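Local coordinates for phosphoheptose isomerase (Neisseria gonorrhoeae, PDB 5I01), which probably isomerises sedoheptulose 7-phosphate to D-glycero-D-manno-heptose 7-phosphate as a zinc-containing homotetramer, the first step in making heptose for lipooligosaccharide, at residues 117-122 with 145-150. The protein carries 1 engineered substitution. Residues are numbered along the deposited sequence; the frame is centred on the assembly and turned at random.
Sequences VLVGIS and IALTGR
Strands 117-122 and 143-149 are the two strands of a beta-alpha-beta crossover through helix 128-139, and they pair inside the parallel sheet of the SIS fold. Their segment axes diverge by only 8°, and four backbone hydrogen bonds fix the register. The donor alternates between the strands, as in any parallel pair: Ile145 N to Leu118 O, Gly120 N to Ile145 O, Leu147 N to Gly120 O and Ser122 N to Leu147 O, all 2.8-3.0 Å. The second of these is more bent, with 139° at the hydrogen. Ile145 O also receives a CA-H...O contact from Val119 CA at 3.2 Å.

Val119, Ile121, Ile145 and Leu147 put their side chains on one face. With CG1 opposite the backbone N (chi1 176°), Val119 extends this methyl to Leu147 CD1 at 3.8 Å, the two side chains meeting at a slant. Val117 CG1 reaches Ile145 CD1, also at 3.8 Å, whereas Ile121 CG2 runs alongside Leu147 CB at 4.0 Å. Helix 29-44 packs on Ile145, and His180 and Ile184 of helix 173-193 on Leu147.

Ser122 and Thr148 direct their side chains to the other face, where Thr148 OG1 is hydrogen-bonded to Asn167 OD1. Ser122 is tied through its backbone N to Leu147 and through OG to Ser127 OG. Both serines probably bind substrate, so the carboxyl end of strand 117-122 and the turn after it are consistent with part of the substrate site.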
ATOM      1  N   VAL A 117     -16.543   5.882  13.704  1.00 30.44           N
ATOM      2  CA  VAL A 117     -17.268   4.793  13.076  1.00 29.99           C
ATOM      3  C   VAL A 117     -16.297   3.811  12.432  1.00 29.07           C
ATOM      4  O   VAL A 117     -15.410   4.217  11.699  1.00 29.39           O
ATOM      5  CB  VAL A 117     -18.285   5.337  12.057  1.00 29.27           C
ATOM      6  CG1 VAL A 117     -18.829   4.235  11.162  1.00 29.70           C
ATOM      7  CG2 VAL A 117     -19.420   6.023  12.800  1.00 30.30           C
ATOM      8  N   LEU A 118     -16.467   2.530  12.751  1.00 28.09           N
ATOM      9  CA  LEU A 118     -15.772   1.452  12.098  1.00 28.04           C
ATOM     10  C   LEU A 118     -16.704   0.830  11.082  1.00 28.62           C
ATOM     11  O   LEU A 118     -17.818   0.407  11.426  1.00 27.46           O
ATOM     12  CB  LEU A 118     -15.346   0.389  13.105  1.00 29.61           C
ATOM     13  CG  LEU A 118     -14.662  -0.879  12.565  1.00 29.58           C
ATOM     14  CD1 LEU A 118     -13.377  -0.528  11.842  1.00 30.79           C
ATOM     15  CD2 LEU A 118     -14.375  -1.882  13.669  1.00 29.76           C
ATOM     16  N   VAL A 119     -16.234   0.760   9.839  1.00 28.66           N
ATOM     17  CA  VAL A 119     -16.892   0.015   8.787  1.00 27.97           C
ATOM     18  C   VAL A 119     -16.104  -1.253   8.595  1.00 28.02           C
ATOM     19  O   VAL A 119     -15.030  -1.222   8.020  1.00 29.69           O
ATOM     20  CB  VAL A 119     -16.955   0.811   7.472  1.00 28.13           C
ATOM     21  CG1 VAL A 119     -17.556  -0.032   6.351  1.00 28.16           C
ATOM     22  CG2 VAL A 119     -17.747   2.100   7.678  1.00 28.95           C
ATOM     23  N   GLY A 120     -16.635  -2.369   9.081  1.00 28.86           N
ATOM     24  CA  GLY A 120     -15.972  -3.665   8.954  1.00 28.77           C
ATOM     25  C   GLY A 120     -16.566  -4.414   7.786  1.00 29.50           C
ATOM     26  O   GLY A 120     -17.773  -4.590   7.733  1.00 30.66           O
ATOM     27  N   ILE A 121     -15.725  -4.858   6.855  1.00 29.53           N
ATOM     28  CA  ILE A 121     -16.197  -5.522   5.643  1.00 29.60           C
ATOM     29  C   ILE A 121     -15.722  -6.970   5.663  1.00 31.11           C
ATOM     30  O   ILE A 121     -14.535  -7.237   5.884  1.00 30.81           O
ATOM     31  CB  ILE A 121     -15.726  -4.812   4.356  1.00 29.80           C
ATOM     32  CG1 ILE A 121     -16.019  -3.307   4.433  1.00 29.27           C
ATOM     33  CG2 ILE A 121     -16.430  -5.397   3.125  1.00 29.64           C
ATOM     34  CD1 ILE A 121     -15.349  -2.479   3.363  1.00 28.57           C
ATOM     35  N   SER A 122     -16.667  -7.889   5.431  1.00 31.84           N
ATOM     36  CA  SER A 122     -16.435  -9.321   5.544  1.00 32.37           C
ATOM     37  C   SER A 122     -17.517 -10.110   4.793  1.00 34.43           C
ATOM     38  O   SER A 122     -18.684 -10.124   5.206  1.00 36.34           O
ATOM     39  CB  SER A 122     -16.440  -9.710   7.021  1.00 32.12           C
ATOM     40  OG  SER A 122     -16.316 -11.109   7.193  1.00 31.72           O
ATOM     41  N   ILE A 145     -20.554  -0.250  11.450  1.00 34.93           N
ATOM     42  CA  ILE A 145     -21.337  -0.564  10.259  1.00 33.18           C
ATOM     43  C   ILE A 145     -20.691  -1.789   9.633  1.00 33.06           C
ATOM     44  O   ILE A 145     -19.562  -1.724   9.147  1.00 32.92           O
ATOM     45  CB  ILE A 145     -21.376   0.604   9.251  1.00 33.59           C
ATOM     46  CG1 ILE A 145     -22.063   1.818   9.877  1.00 32.73           C
ATOM     47  CG2 ILE A 145     -22.094   0.198   7.956  1.00 34.00           C
ATOM     48  CD1 ILE A 145     -21.838   3.112   9.126  1.00 32.75           C
ATOM     49  N   ALA A 146     -21.404  -2.908   9.669  1.00 32.51           N
ATOM     50  CA  ALA A 146     -20.892  -4.162   9.149  1.00 32.02           C
ATOM     51  C   ALA A 146     -21.410  -4.365   7.734  1.00 31.89           C
ATOM     52  O   ALA A 146     -22.618  -4.286   7.503  1.00 30.53           O
ATOM     53  CB  ALA A 146     -21.329  -5.314  10.039  1.00 32.14           C
ATOM     54  N   LEU A 147     -20.492  -4.607   6.794  1.00 31.02           N
ATOM     55  CA  LEU A 147     -20.842  -5.061   5.459  1.00 30.22           C
ATOM     56  C   LEU A 147     -20.528  -6.549   5.401  1.00 29.42           C
ATOM     57  O   LEU A 147     -19.355  -6.932   5.333  1.00 28.49           O
ATOM     58  CB  LEU A 147     -20.079  -4.271   4.385  1.00 31.27           C
ATOM     59  CG  LEU A 147     -20.691  -2.902   4.043  1.00 31.91           C
ATOM     60  CD1 LEU A 147     -20.608  -1.964   5.241  1.00 34.32           C
ATOM     61  CD2 LEU A 147     -20.021  -2.258   2.847  1.00 31.69           C
ATOM     62  N   THR A 148     -21.577  -7.379   5.452  1.00 29.63           N
ATOM     63  CA  THR A 148     -21.447  -8.849   5.473  1.00 29.99           C
ATOM     64  C   THR A 148     -22.185  -9.524   4.325  1.00 30.80           C
ATOM     65  O   THR A 148     -22.889  -8.868   3.558  1.00 30.56           O
ATOM     66  CB  THR A 148     -21.964  -9.455   6.796  1.00 30.75           C
ATOM     67  OG1 THR A 148     -23.391  -9.339   6.861  1.00 30.74           O
ATOM     68  CG2 THR A 148     -21.332  -8.758   8.012  1.00 30.19           C
ATOM     69  N   GLY A 149     -22.002 -10.839   4.211  1.00 32.93           N
ATOM     70  CA  GLY A 149     -22.724 -11.672   3.242  1.00 33.17           C
ATOM     71  C   GLY A 149     -23.230 -12.938   3.886  1.00 33.77           C
ATOM     72  O   GLY A 149     -22.974 -13.181   5.059  1.00 34.63           O
ATOM     73  N   ARG A 150     -23.940 -13.748   3.107  1.00 37.81           N
ATOM     74  CA  ARG A 150     -24.537 -15.021   3.579  1.00 40.04           C
ATOM     75  C   ARG A 150     -25.560 -14.772   4.723  1.00 39.47           C
ATOM     76  O   ARG A 150     -26.527 -14.040   4.499  1.00 37.55           O
ATOM     77  CB  ARG A 150     -23.443 -16.059   3.906  1.00 40.83           C
ATOM     78  CG  ARG A 150     -22.627 -16.430   2.682  1.00 42.78           C
ATOM     79  CD  ARG A 150     -21.296 -17.095   2.991  1.00 45.49           C
ATOM     80  NE  ARG A 150     -20.454 -17.130   1.787  1.00 48.23           N
ATOM     81  CZ  ARG A 150     -19.292 -17.778   1.667  1.00 51.58           C
ATOM     82  NH1 ARG A 150     -18.785 -18.477   2.685  1.00 53.50           N
ATOM     83  NH2 ARG A 150     -18.624 -17.728   0.513  1.00 51.13           N
TER